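Local coordinates for protein pectate lyase (Pectobacterium carotovorum, PDB 4U49) that cleaves polygalacturonate by calcium-dependent elimination, probably with an endo mode of action and also on highly methylated pectins, at residues A[138-143]-A[165-170]; A[281-286]-A[307-312]; A[158-163]-A[179-184]; A[37-42]-A[88-93]; A[152-157]-A[173-178]. All coordinates share one frame; numbering follows the deposited sequence.

Contact 1: residues A[138-143]-A[165-170]; sequences GGITLG and KNLRIS
Thr141 pairs with Arg168 and Leu142 with Ile169 as a short parallel bridge, the two segments running 38° apart from end to end. Three bonds alternate across it: Arg168 N to Ile140 O, Leu142 N to Arg168 O at 2.7 Å and Ser170 N to Leu142 O. Upstream, where the second strand turns its corner at Asn166, Gly139 N reaches Asn166 O at 2.7 Å.

On one face Arg168 runs past Thr141, the two side chains crossing obliquely. Its CG lies anti to the backbone N (chi1 -171°), which brings the aliphatic part beside the hydroxyl, Thr141 OG1 to Arg168 CD 3.4 Å. The chain then bends at chi3, and Arg168 NH2 donates to a water lying in the guanidinium plane, 3.1 Å from the water oxygen; that water in turn donates to Gly139 O. Glu193 forms a salt bridge with Arg168 NH1, while NH2 also bonds to Leu28 O. On the other side Leu142 meets Leu167 at about a right angle, CD1 to CD1 at 3.7 Å.

The Thr141 and Arg168 face is thus polar here, and the side of Leu142 and Leu167 apolar. With carboxylate, carbonyl and water all holding its guanidinium, Arg168 is probably fixed in rotation, and it links this coil of the beta-helix to strand 24-31 through Leu28 O.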
# COMPACT_ATOMS: atom_id res chain seq x y z
N GLY A 138 11.25 2.33 -13.28
CA GLY A 138 10.74 2.13 -14.62
C GLY A 138 9.94 0.86 -14.84
O GLY A 138 9.82 0.38 -15.96
N GLY A 139 9.39 0.33 -13.76
CA GLY A 139 8.52 -0.83 -13.84
C GLY A 139 9.22 -2.18 -13.84
O GLY A 139 8.58 -3.20 -14.09
N ILE A 140 10.52 -2.20 -13.57
CA ILE A 140 11.24 -3.47 -13.54
C ILE A 140 10.83 -4.28 -12.32
O ILE A 140 10.18 -3.77 -11.41
CB ILE A 140 12.77 -3.30 -13.54
CG1 ILE A 140 13.24 -2.66 -12.22
CG2 ILE A 140 13.23 -2.49 -14.75
CD1 ILE A 140 14.73 -2.75 -12.00
N THR A 141 11.23 -5.55 -12.31
CA THR A 141 10.96 -6.42 -11.18
C THR A 141 12.23 -6.66 -10.39
O THR A 141 13.28 -6.94 -10.97
CB THR A 141 10.38 -7.77 -11.64
OG1 THR A 141 9.15 -7.55 -12.35
CG2 THR A 141 10.12 -8.69 -10.45
N LEU A 142 12.14 -6.52 -9.07
CA LEU A 142 13.27 -6.80 -8.19
C LEU A 142 12.85 -7.76 -7.10
O LEU A 142 11.68 -7.83 -6.73
CB LEU A 142 13.81 -5.52 -7.56
CG LEU A 142 14.53 -4.51 -8.45
CD1 LEU A 142 14.97 -3.31 -7.61
CD2 LEU A 142 15.72 -5.14 -9.15
N GLY A 143 13.81 -8.51 -6.56
CA GLY A 143 13.53 -9.43 -5.48
C GLY A 143 14.78 -10.11 -4.97
O GLY A 143 15.79 -10.20 -5.68
N LYS A 165 9.86 4.73 -6.96
CA LYS A 165 8.62 4.64 -7.72
C LYS A 165 8.70 3.63 -8.87
O LYS A 165 9.78 3.31 -9.36
CB LYS A 165 8.22 6.01 -8.26
CG LYS A 165 9.24 6.67 -9.17
CD LYS A 165 8.78 8.05 -9.61
CE LYS A 165 8.52 8.94 -8.40
NZ LYS A 165 8.13 10.32 -8.80
N ASN A 166 7.53 3.13 -9.26
CA ASN A 166 7.38 2.25 -10.41
C ASN A 166 8.22 0.98 -10.30
O ASN A 166 9.13 0.75 -11.09
CB ASN A 166 7.74 3.02 -11.69
CG ASN A 166 6.99 4.33 -11.80
OD1 ASN A 166 5.83 4.42 -11.42
ND2 ASN A 166 7.66 5.35 -12.32
N LEU A 167 7.90 0.16 -9.31
CA LEU A 167 8.68 -1.04 -9.02
C LEU A 167 7.78 -2.25 -8.77
O LEU A 167 6.73 -2.14 -8.14
CB LEU A 167 9.58 -0.81 -7.81
CG LEU A 167 10.37 -2.02 -7.28
CD1 LEU A 167 11.41 -2.48 -8.29
CD2 LEU A 167 11.01 -1.71 -5.94
N ARG A 168 8.21 -3.40 -9.28
CA ARG A 168 7.54 -4.65 -8.99
C ARG A 168 8.43 -5.49 -8.09
O ARG A 168 9.60 -5.71 -8.40
CB ARG A 168 7.21 -5.40 -10.28
CG ARG A 168 6.33 -6.62 -10.10
CD ARG A 168 5.93 -7.20 -11.46
NE ARG A 168 5.28 -6.21 -12.30
CZ ARG A 168 3.96 -6.09 -12.45
NH1 ARG A 168 3.14 -6.91 -11.81
NH2 ARG A 168 3.47 -5.15 -13.24
N ILE A 169 7.90 -5.93 -6.96
CA ILE A 169 8.63 -6.83 -6.08
C ILE A 169 8.16 -8.25 -6.38
O ILE A 169 6.96 -8.53 -6.36
CB ILE A 169 8.43 -6.49 -4.60
CG1 ILE A 169 8.99 -5.09 -4.32
CG2 ILE A 169 9.12 -7.51 -3.71
CD1 ILE A 169 8.83 -4.64 -2.89
N SER A 170 9.11 -9.12 -6.70
CA SER A 170 8.79 -10.43 -7.25
C SER A 170 8.06 -11.33 -6.27
O SER A 170 8.11 -11.14 -5.05
CB SER A 170 10.06 -11.13 -7.72
OG SER A 170 10.76 -11.67 -6.62
O HOH W 1 5.62 -3.66 -14.81

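Contact 2: residues A[281-286]-A[307-312]; sequences DSIAGV and GKPPVC
Ile283 turns its CB toward the backbone of Val311, with Ile283 CB only 3.2 Å from Val311 O. Its CG1 branch, anti to the carbonyl carbon (chi1 -55°), leans back along the proline end of the opposite segment, and CD1 finishes 4.4 Å from Pro309 CG. Val311 does the reverse: its side chain leaves on the far side, so Ile283 packs mainly on main chain, with Val311 CG1 a loose neighbour.

The two prolines fit against the start of the other segment. Pro309, which follows a cis peptide bond, turns its ring toward Asp281 and sets CB 3.5 Å from Asp281 O. Pro310 comes at the same carbonyl with another edge, its CD 3.3 Å from Asp281 O, while its CG rests against Ser282 CB. At the opposite end Val286 CG2 touches the sulfur, 4.1 Å from Cys312 SG; with SG anti to the backbone N (chi1 -173°), the sulfur sits where it can join Cys337 in a disulfide.

Between these groups the touching parts, 281-286 and 309-312, run nearly parallel, 5° apart. Ile283 N bonds to Pro310 O and Ala284 N to Val311 O, the latter at 2.8 Å, and Ala284 bridges Cys312 in parallel.

Glu330 bonds to Val311 N. Strand 282-287 lies between strands 252-255 and 312-315, so the contact joins successive turns of the beta-helix. Strand 294-301 packs on the side chains, Ile296 on Val311 and Ile301 on Pro309.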
# COMPACT_ATOMS: atom_id res chain seq x y z
N ASP A 281 -8.23 -9.76 8.11
CA ASP A 281 -8.69 -10.00 9.47
C ASP A 281 -8.99 -8.69 10.19
O ASP A 281 -9.97 -8.58 10.93
CB ASP A 281 -7.66 -10.81 10.25
CG ASP A 281 -7.51 -12.23 9.72
OD1 ASP A 281 -8.52 -12.79 9.24
OD2 ASP A 281 -6.39 -12.77 9.79
N SER A 282 -8.14 -7.69 9.98
CA SER A 282 -8.32 -6.39 10.62
C SER A 282 -7.52 -5.31 9.90
O SER A 282 -6.58 -5.61 9.16
CB SER A 282 -7.91 -6.44 12.09
OG SER A 282 -6.51 -6.63 12.21
N ILE A 283 -7.88 -4.05 10.14
CA ILE A 283 -7.20 -2.94 9.50
C ILE A 283 -6.11 -2.37 10.41
O ILE A 283 -4.93 -2.60 10.18
CB ILE A 283 -8.18 -1.82 9.10
CG1 ILE A 283 -9.29 -2.38 8.21
CG2 ILE A 283 -7.44 -0.70 8.39
CD1 ILE A 283 -8.78 -3.03 6.94
N ALA A 284 -6.51 -1.63 11.44
CA ALA A 284 -5.55 -0.93 12.28
C ALA A 284 -5.73 -1.21 13.77
O ALA A 284 -6.85 -1.18 14.28
CB ALA A 284 -5.62 0.57 12.02
N GLY A 285 -4.63 -1.48 14.46
CA GLY A 285 -4.65 -1.66 15.90
C GLY A 285 -3.76 -0.64 16.57
O GLY A 285 -2.59 -0.50 16.21
N VAL A 286 -4.31 0.09 17.54
CA VAL A 286 -3.58 1.16 18.20
C VAL A 286 -3.51 0.96 19.72
O VAL A 286 -4.45 0.44 20.32
CB VAL A 286 -4.22 2.54 17.91
CG1 VAL A 286 -4.06 2.90 16.44
CG2 VAL A 286 -5.70 2.53 18.30
N GLY A 307 -17.58 -4.66 11.87
CA GLY A 307 -17.00 -5.75 12.63
C GLY A 307 -16.38 -6.81 11.73
O GLY A 307 -15.68 -7.70 12.21
N LYS A 308 -16.65 -6.71 10.43
CA LYS A 308 -16.13 -7.67 9.47
C LYS A 308 -15.58 -6.98 8.23
O LYS A 308 -16.29 -6.83 7.24
CB LYS A 308 -17.22 -8.67 9.06
CG LYS A 308 -17.85 -9.42 10.22
CD LYS A 308 -19.11 -10.15 9.77
CE LYS A 308 -19.83 -10.79 10.94
NZ LYS A 308 -21.14 -11.37 10.53
N PRO A 309 -14.30 -6.56 8.27
CA PRO A 309 -13.39 -6.71 9.40
C PRO A 309 -13.49 -5.55 10.38
O PRO A 309 -14.05 -4.51 10.03
CB PRO A 309 -12.02 -6.72 8.73
CG PRO A 309 -12.20 -5.77 7.58
CD PRO A 309 -13.63 -5.97 7.10
N PRO A 310 -12.97 -5.72 11.60
CA PRO A 310 -12.82 -4.55 12.48
C PRO A 310 -11.87 -3.55 11.84
O PRO A 310 -10.85 -3.95 11.26
CB PRO A 310 -12.24 -5.14 13.77
CG PRO A 310 -11.62 -6.43 13.36
CD PRO A 310 -12.48 -6.95 12.24
N VAL A 311 -12.21 -2.27 11.92
CA VAL A 311 -11.40 -1.24 11.29
C VAL A 311 -10.32 -0.72 12.23
O VAL A 311 -9.13 -1.01 12.04
CB VAL A 311 -12.27 -0.08 10.79
CG1 VAL A 311 -11.42 1.02 10.21
CG2 VAL A 311 -13.26 -0.59 9.75
N CYS A 312 -10.71 0.03 13.25
CA CYS A 312 -9.76 0.53 14.24
C CYS A 312 -10.03 -0.12 15.58
O CYS A 312 -11.11 0.03 16.15
CB CYS A 312 -9.83 2.05 14.36
SG CYS A 312 -8.55 2.77 15.42

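Contact 3: residues A[158-163]-A[179-184]; sequences TLENAT and HCKSGN
Asn161 gives up more surface to the other segment than any other residue here, and it turns its amide across to the other chain segment: Asn161 OD1 accepts Asn184 N at 3.0 Å, in the carbonyl plane and on a lone pair. The bond is nearly straight, 168° at the hydrogen. With CG anti to the backbone N (chi1 -163°), the side chain spans the gap beside Gly183, whose CA lies 3.7 Å from Asn161 OD1. The amide's other end is held too, Asn161 ND2 bonding to Asp132, so both ends fix its rotation. Its backbone N bonds to Ser182 O.

Lys181 and Glu160 lie side by side and point the same way. The carboxylate oxygen Glu160 OE2 lies against the lysine's methylenes, 3.4 Å from Lys181 CD. The charged ends stay 4.1 Å apart from OE2 to NZ, beyond a salt bridge, and a water closes the gap by donating to Glu160 OE2 and accepting from Lys181 NZ.

His179 contributes mostly backbone: Leu159 N bonds to His179 O at 2.7 Å, and Lys181 N returns the link to Leu159 O. The His179 ring leads off, its NE2 hydrogen-bonded to Asp176.

Strands 158-160 and 179-182 pair in parallel one coil apart, with Asn161 capping the corner by a side-chain-to-backbone bond. Such pairing between successive coils defines the parallel beta-helix, the fold of polysaccharide lyase family 3.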
# COMPACT_ATOMS: atom_id res chain seq x y z
N THR A 158 16.04 -0.39 0.68
CA THR A 158 16.12 0.46 1.87
C THR A 158 16.14 1.93 1.45
O THR A 158 16.92 2.33 0.59
CB THR A 158 17.37 0.16 2.72
OG1 THR A 158 17.29 -1.17 3.24
CG2 THR A 158 17.48 1.14 3.88
N LEU A 159 15.25 2.71 2.05
CA LEU A 159 15.15 4.13 1.76
C LEU A 159 15.60 4.95 2.96
O LEU A 159 15.08 4.79 4.06
CB LEU A 159 13.72 4.51 1.37
CG LEU A 159 13.06 3.75 0.22
CD1 LEU A 159 11.60 4.15 0.10
CD2 LEU A 159 13.80 4.01 -1.09
N GLU A 160 16.56 5.85 2.74
CA GLU A 160 16.96 6.80 3.76
C GLU A 160 16.64 8.20 3.29
O GLU A 160 17.38 8.78 2.49
CB GLU A 160 18.45 6.66 4.08
CG GLU A 160 18.81 5.31 4.68
CD GLU A 160 20.28 5.19 5.01
OE1 GLU A 160 21.09 5.89 4.38
OE2 GLU A 160 20.62 4.40 5.92
N ASN A 161 15.53 8.75 3.79
CA ASN A 161 15.04 10.05 3.36
C ASN A 161 14.91 10.09 1.84
O ASN A 161 15.35 11.03 1.19
CB ASN A 161 15.97 11.17 3.85
CG ASN A 161 15.33 12.54 3.81
OD1 ASN A 161 14.20 12.72 4.25
ND2 ASN A 161 16.06 13.51 3.28
N ALA A 162 14.31 9.04 1.27
CA ALA A 162 14.32 8.84 -0.18
C ALA A 162 12.99 8.35 -0.73
O ALA A 162 12.12 7.90 0.01
CB ALA A 162 15.43 7.87 -0.55
N THR A 163 12.84 8.43 -2.05
CA THR A 163 11.62 8.02 -2.72
C THR A 163 11.91 6.98 -3.79
O THR A 163 12.88 7.09 -4.52
CB THR A 163 10.90 9.23 -3.36
OG1 THR A 163 10.46 10.12 -2.33
CG2 THR A 163 9.70 8.79 -4.18
N HIS A 179 12.02 -0.85 3.18
CA HIS A 179 12.22 -0.23 4.48
C HIS A 179 12.48 1.27 4.36
O HIS A 179 13.33 1.70 3.58
CB HIS A 179 13.40 -0.88 5.21
CG HIS A 179 13.06 -2.21 5.83
ND1 HIS A 179 13.70 -2.68 6.95
CD2 HIS A 179 12.16 -3.16 5.48
CE1 HIS A 179 13.21 -3.87 7.27
NE2 HIS A 179 12.28 -4.18 6.39
N CYS A 180 11.73 2.06 5.12
CA CYS A 180 12.10 3.45 5.35
C CYS A 180 12.93 3.51 6.63
O CYS A 180 12.40 3.41 7.73
CB CYS A 180 10.87 4.35 5.47
SG CYS A 180 11.27 6.10 5.74
N LYS A 181 14.24 3.66 6.47
CA LYS A 181 15.16 3.62 7.61
C LYS A 181 15.24 4.96 8.34
O LYS A 181 15.41 4.99 9.56
CB LYS A 181 16.55 3.19 7.15
CG LYS A 181 17.56 3.07 8.27
CD LYS A 181 18.81 2.32 7.83
CE LYS A 181 19.82 2.24 8.96
NZ LYS A 181 20.93 1.31 8.65
N SER A 182 15.11 6.06 7.61
CA SER A 182 15.23 7.38 8.22
C SER A 182 14.56 8.48 7.40
O SER A 182 14.26 8.31 6.22
CB SER A 182 16.70 7.73 8.44
OG SER A 182 17.35 7.93 7.19
N GLY A 183 14.35 9.63 8.05
CA GLY A 183 13.80 10.80 7.39
C GLY A 183 12.40 10.58 6.87
O GLY A 183 11.60 9.86 7.47
N ASN A 184 12.09 11.21 5.74
CA ASN A 184 10.80 11.02 5.09
C ASN A 184 10.95 10.17 3.84
O ASN A 184 11.76 10.48 2.97
CB ASN A 184 10.17 12.37 4.76
CG ASN A 184 10.01 13.26 5.98
OD1 ASN A 184 9.58 12.81 7.04
ND2 ASN A 184 10.36 14.53 5.83
O HOH W 2 21.33 2.00 5.53
O HOH W 3 11.54 11.26 0.09

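Contact 4: residues A[37-42]-A[88-93]; sequences LSWSTD and YWVDTV
Leu37 and Val90 are the bumps of this interface, and the flat faces of Tyr88 and Trp39 receive them. Leu37 meets Tyr88 at about a right angle and lays CD1 over one face of the phenol ring, 3.9 Å from its centroid and 15° off the normal, a CH-pi contact displaced toward the rim. Its other branch reaches the same ring's near side, Leu37 CD2 to Tyr88 CD1 3.8 Å, and also brushes Val90 CG1. The leucine therefore fills the angle between the tyrosine and the valine.

The second fit runs in the other direction. Val90 CG1 sits over the six-membered ring of Trp39, 3.9 Å from the centroid, while CG2 covers the five-membered part at 3.9 Å from Trp39 CG. Trp39 holds CG between its backbone N and carbonyl carbon (chi1 60°), and this lays the indole across the valine.

No hydrogen bond joins the two strands, whose axes come no closer than 9.0 Å and cross at -42°. They belong to different antiparallel sheets, one with strands 24-31, 34-41 and 74-77, the other with strands 46-54, 62-68, 87-94 and 99-106, packed face to face as a beta-sandwich in the N-terminal part of the chain.

The polar rims of both rings have partners beyond the pair: Trp39 NE1 bonds to Gln49, and Tyr88 OH to Asp77. Farther along, Thr41 and Thr92 meet more loosely, Thr41 OG1 lying 4.3 Å from Thr92 CG2, and that hydroxyl bonds to Thr24.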
# COMPACT_ATOMS: atom_id res chain seq x y z
N LEU A 37 -4.92 -1.81 -11.91
CA LEU A 37 -4.09 -0.77 -12.50
C LEU A 37 -3.46 0.05 -11.39
O LEU A 37 -4.11 0.33 -10.39
CB LEU A 37 -4.90 0.13 -13.43
CG LEU A 37 -5.18 -0.33 -14.87
CD1 LEU A 37 -5.92 -1.66 -14.92
CD2 LEU A 37 -5.95 0.75 -15.61
N SER A 38 -2.20 0.42 -11.56
CA SER A 38 -1.53 1.29 -10.60
C SER A 38 -0.58 2.20 -11.35
O SER A 38 0.09 1.76 -12.29
CB SER A 38 -0.79 0.46 -9.55
OG SER A 38 -0.16 1.29 -8.59
N TRP A 39 -0.52 3.46 -10.96
CA TRP A 39 0.33 4.40 -11.69
C TRP A 39 0.92 5.49 -10.82
O TRP A 39 0.43 5.77 -9.73
CB TRP A 39 -0.45 5.02 -12.86
CG TRP A 39 -1.68 5.81 -12.47
CD1 TRP A 39 -1.76 7.16 -12.25
CD2 TRP A 39 -3.01 5.30 -12.29
NE1 TRP A 39 -3.05 7.52 -11.93
CE2 TRP A 39 -3.83 6.40 -11.94
CE3 TRP A 39 -3.58 4.02 -12.37
CZ2 TRP A 39 -5.20 6.25 -11.69
CZ3 TRP A 39 -4.94 3.89 -12.12
CH2 TRP A 39 -5.73 4.99 -11.78
N SER A 40 1.99 6.09 -11.32
CA SER A 40 2.54 7.29 -10.72
C SER A 40 2.59 8.38 -11.78
O SER A 40 2.86 8.10 -12.95
CB SER A 40 3.94 7.05 -10.15
OG SER A 40 4.87 6.82 -11.19
N THR A 41 2.33 9.61 -11.38
CA THR A 41 2.39 10.73 -12.30
C THR A 41 3.09 11.91 -11.63
O THR A 41 3.03 12.06 -10.41
CB THR A 41 0.99 11.15 -12.79
OG1 THR A 41 1.11 12.11 -13.84
CG2 THR A 41 0.16 11.72 -11.65
N ASP A 42 3.77 12.72 -12.42
CA ASP A 42 4.39 13.93 -11.89
C ASP A 42 3.73 15.16 -12.49
O ASP A 42 4.18 16.28 -12.27
CB ASP A 42 5.90 13.94 -12.16
CG ASP A 42 6.25 13.50 -13.57
OD1 ASP A 42 5.46 13.80 -14.49
OD2 ASP A 42 7.30 12.86 -13.75
N TYR A 88 -4.04 -1.19 -21.49
CA TYR A 88 -4.67 -0.15 -20.69
C TYR A 88 -3.91 1.17 -20.80
O TYR A 88 -2.70 1.18 -21.04
CB TYR A 88 -4.74 -0.56 -19.22
CG TYR A 88 -5.72 -1.67 -18.90
CD1 TYR A 88 -7.02 -1.39 -18.52
CD2 TYR A 88 -5.32 -3.00 -18.96
CE1 TYR A 88 -7.91 -2.40 -18.21
CE2 TYR A 88 -6.21 -4.02 -18.66
CZ TYR A 88 -7.50 -3.72 -18.28
OH TYR A 88 -8.38 -4.72 -17.98
N TRP A 89 -4.64 2.27 -20.63
CA TRP A 89 -4.06 3.61 -20.52
C TRP A 89 -4.76 4.38 -19.41
O TRP A 89 -5.94 4.18 -19.17
CB TRP A 89 -4.20 4.40 -21.82
CG TRP A 89 -3.51 3.83 -23.01
CD1 TRP A 89 -2.30 4.22 -23.52
CD2 TRP A 89 -3.99 2.79 -23.86
NE1 TRP A 89 -2.00 3.48 -24.63
CE2 TRP A 89 -3.02 2.59 -24.86
CE3 TRP A 89 -5.14 2.00 -23.87
CZ2 TRP A 89 -3.17 1.63 -25.86
CZ3 TRP A 89 -5.29 1.05 -24.87
CH2 TRP A 89 -4.30 0.87 -25.85
N VAL A 90 -4.03 5.28 -18.74
CA VAL A 90 -4.69 6.29 -17.91
C VAL A 90 -4.33 7.69 -18.43
O VAL A 90 -3.18 7.97 -18.78
CB VAL A 90 -4.32 6.17 -16.41
CG1 VAL A 90 -4.78 4.83 -15.85
CG2 VAL A 90 -2.82 6.34 -16.19
N ASP A 91 -5.34 8.54 -18.52
CA ASP A 91 -5.15 9.93 -18.92
C ASP A 91 -5.36 10.82 -17.70
O ASP A 91 -6.33 10.64 -16.97
CB ASP A 91 -6.12 10.34 -20.03
CG ASP A 91 -5.73 9.78 -21.39
OD1 ASP A 91 -4.84 8.90 -21.45
OD2 ASP A 91 -6.32 10.23 -22.40
N THR A 92 -4.45 11.76 -17.47
CA THR A 92 -4.66 12.73 -16.41
C THR A 92 -5.00 14.08 -17.01
O THR A 92 -4.41 14.50 -18.00
CB THR A 92 -3.43 12.88 -15.50
OG1 THR A 92 -2.34 13.43 -16.25
CG2 THR A 92 -3.02 11.53 -14.93
N VAL A 93 -5.97 14.75 -16.41
CA VAL A 93 -6.37 16.08 -16.86
C VAL A 93 -5.98 17.11 -15.80
O VAL A 93 -6.34 16.98 -14.63
CB VAL A 93 -7.88 16.15 -17.13
CG1 VAL A 93 -8.26 17.52 -17.70
CG2 VAL A 93 -8.30 15.05 -18.09

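Contact 5: residues A[152-157]-A[173-178]; sequences KQPPVI and GGSDGI
Asp176 N bonds to Pro154 O at 3.1 Å, the first of the backbone hydrogen bonds between these loops. Ser175 OG also lies close to Pro154 O, though the modelled separation is doubtfully short. Further along, Val156 N meets Gly177 O at 2.7 Å, and Ile157 N adds a weak bond to that oxygen. Gly177 adopts a positive phi and Gly177 N bonds back to Gly174 O, a tight turn that presents its carbonyl to the other segment.

A water forms the bridge at the polar end, donating to Gln153 O and, at 2.8 Å from its oxygen, to Asp176 OD2. The Gln153 side chain itself turns to another partner, its OE1 accepting Ser147 N.

These loops lead into strands 157-160 and 178-182, and the bridge of Ile157 with Ile178 begins the parallel pairing of one beta-helix turn on the next.

Van der Waals contacts complete the fit. Val156 CG2, anti to its own carbonyl carbon (chi1 179° for CG1), lies against the carbonyl oxygens of Gly173 and Gly174, 3.4 Å from Gly173 O. Ile157 CB lies 4.1 Å from Ile178 CG1, both side chains on the same face of the pairing, where Leu167 meets Ile157, and Ile169 and Trp192 meet Ile178.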
# COMPACT_ATOMS: atom_id res chain seq x y z
N LYS A 152 13.92 -11.86 10.98
CA LYS A 152 13.99 -10.71 10.08
C LYS A 152 14.73 -11.04 8.79
O LYS A 152 15.85 -11.56 8.81
CB LYS A 152 14.67 -9.53 10.78
CG LYS A 152 13.98 -9.05 12.04
CD LYS A 152 12.64 -8.40 11.72
CE LYS A 152 11.99 -7.83 12.98
NZ LYS A 152 11.55 -8.90 13.92
N GLN A 153 14.09 -10.74 7.66
CA GLN A 153 14.69 -10.96 6.35
C GLN A 153 15.19 -9.63 5.79
O GLN A 153 14.73 -8.56 6.21
CB GLN A 153 13.67 -11.61 5.41
CG GLN A 153 12.97 -12.82 6.02
CD GLN A 153 12.19 -13.64 5.01
OE1 GLN A 153 12.63 -13.83 3.87
NE2 GLN A 153 11.03 -14.12 5.41
N PRO A 154 16.15 -9.68 4.86
CA PRO A 154 16.66 -8.42 4.30
C PRO A 154 15.62 -7.68 3.47
O PRO A 154 14.83 -8.32 2.78
CB PRO A 154 17.84 -8.86 3.44
CG PRO A 154 17.60 -10.30 3.16
CD PRO A 154 16.90 -10.84 4.36
N PRO A 155 15.60 -6.35 3.54
CA PRO A 155 14.72 -5.57 2.67
C PRO A 155 15.16 -5.65 1.22
O PRO A 155 16.36 -5.72 0.95
CB PRO A 155 14.85 -4.14 3.22
CG PRO A 155 16.16 -4.12 3.93
CD PRO A 155 16.36 -5.50 4.48
N VAL A 156 14.21 -5.66 0.29
CA VAL A 156 14.54 -5.61 -1.13
C VAL A 156 15.04 -4.21 -1.46
O VAL A 156 15.90 -4.04 -2.33
CB VAL A 156 13.32 -5.97 -2.01
CG1 VAL A 156 13.67 -5.89 -3.49
CG2 VAL A 156 12.80 -7.35 -1.65
N ILE A 157 14.51 -3.22 -0.76
CA ILE A 157 14.92 -1.83 -0.92
C ILE A 157 14.96 -1.13 0.43
O ILE A 157 14.03 -1.25 1.22
CB ILE A 157 13.97 -1.06 -1.87
CG1 ILE A 157 14.05 -1.60 -3.30
CG2 ILE A 157 14.28 0.42 -1.85
CD1 ILE A 157 15.33 -1.23 -4.01
N GLY A 173 10.78 -13.37 -4.35
CA GLY A 173 11.82 -12.62 -3.67
C GLY A 173 11.33 -11.48 -2.80
O GLY A 173 12.03 -10.50 -2.60
N GLY A 174 10.12 -11.64 -2.26
CA GLY A 174 9.51 -10.61 -1.43
C GLY A 174 10.33 -10.18 -0.24
O GLY A 174 10.31 -9.01 0.14
N SER A 175 11.04 -11.14 0.36
CA SER A 175 11.89 -10.89 1.53
C SER A 175 11.18 -10.03 2.58
O SER A 175 10.09 -10.38 3.02
CB SER A 175 13.20 -10.24 1.08
OG SER A 175 14.25 -10.52 2.00
N ASP A 176 11.77 -8.90 2.97
CA ASP A 176 11.06 -7.99 3.87
C ASP A 176 10.74 -6.66 3.19
O ASP A 176 10.81 -5.61 3.81
CB ASP A 176 11.86 -7.74 5.15
CG ASP A 176 11.00 -7.19 6.27
OD1 ASP A 176 9.79 -7.49 6.29
OD2 ASP A 176 11.52 -6.44 7.13
N GLY A 177 10.40 -6.73 1.91
CA GLY A 177 9.87 -5.58 1.18
C GLY A 177 10.73 -4.33 1.20
O GLY A 177 11.94 -4.39 1.00
N ILE A 178 10.07 -3.19 1.43
CA ILE A 178 10.73 -1.89 1.39
C ILE A 178 10.82 -1.27 2.78
O ILE A 178 9.82 -1.17 3.49
CB ILE A 178 9.99 -0.92 0.45
CG1 ILE A 178 9.95 -1.50 -0.97
CG2 ILE A 178 10.66 0.44 0.46
CD1 ILE A 178 9.15 -0.66 -1.95
O HOH W 4 14.01 -6.92 8.22

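Contacts 1, 3 and 5 form one region of the beta-helix: their segments alternate along the chain, and contact 5 holds the loops that lead into the strands of contact 3. Contacts 2, 4 and 5 are buried, and Ile178 of contact 5 packs on Ile169 of contact 1; contacts 1 and 3 are partly buried and carry longer charged side chains, Arg168 in one, Glu160 and Lys181 in the other. Contact 2 repeats parallel pairing about 29 Å from contact 1, centre to centre, but with prolines and a disulfide cysteine. Contact 4 differs in kind, joining two sheets by side chains alone; Ser40 links it to contact 1 through a probable hydrogen bond to Asn166.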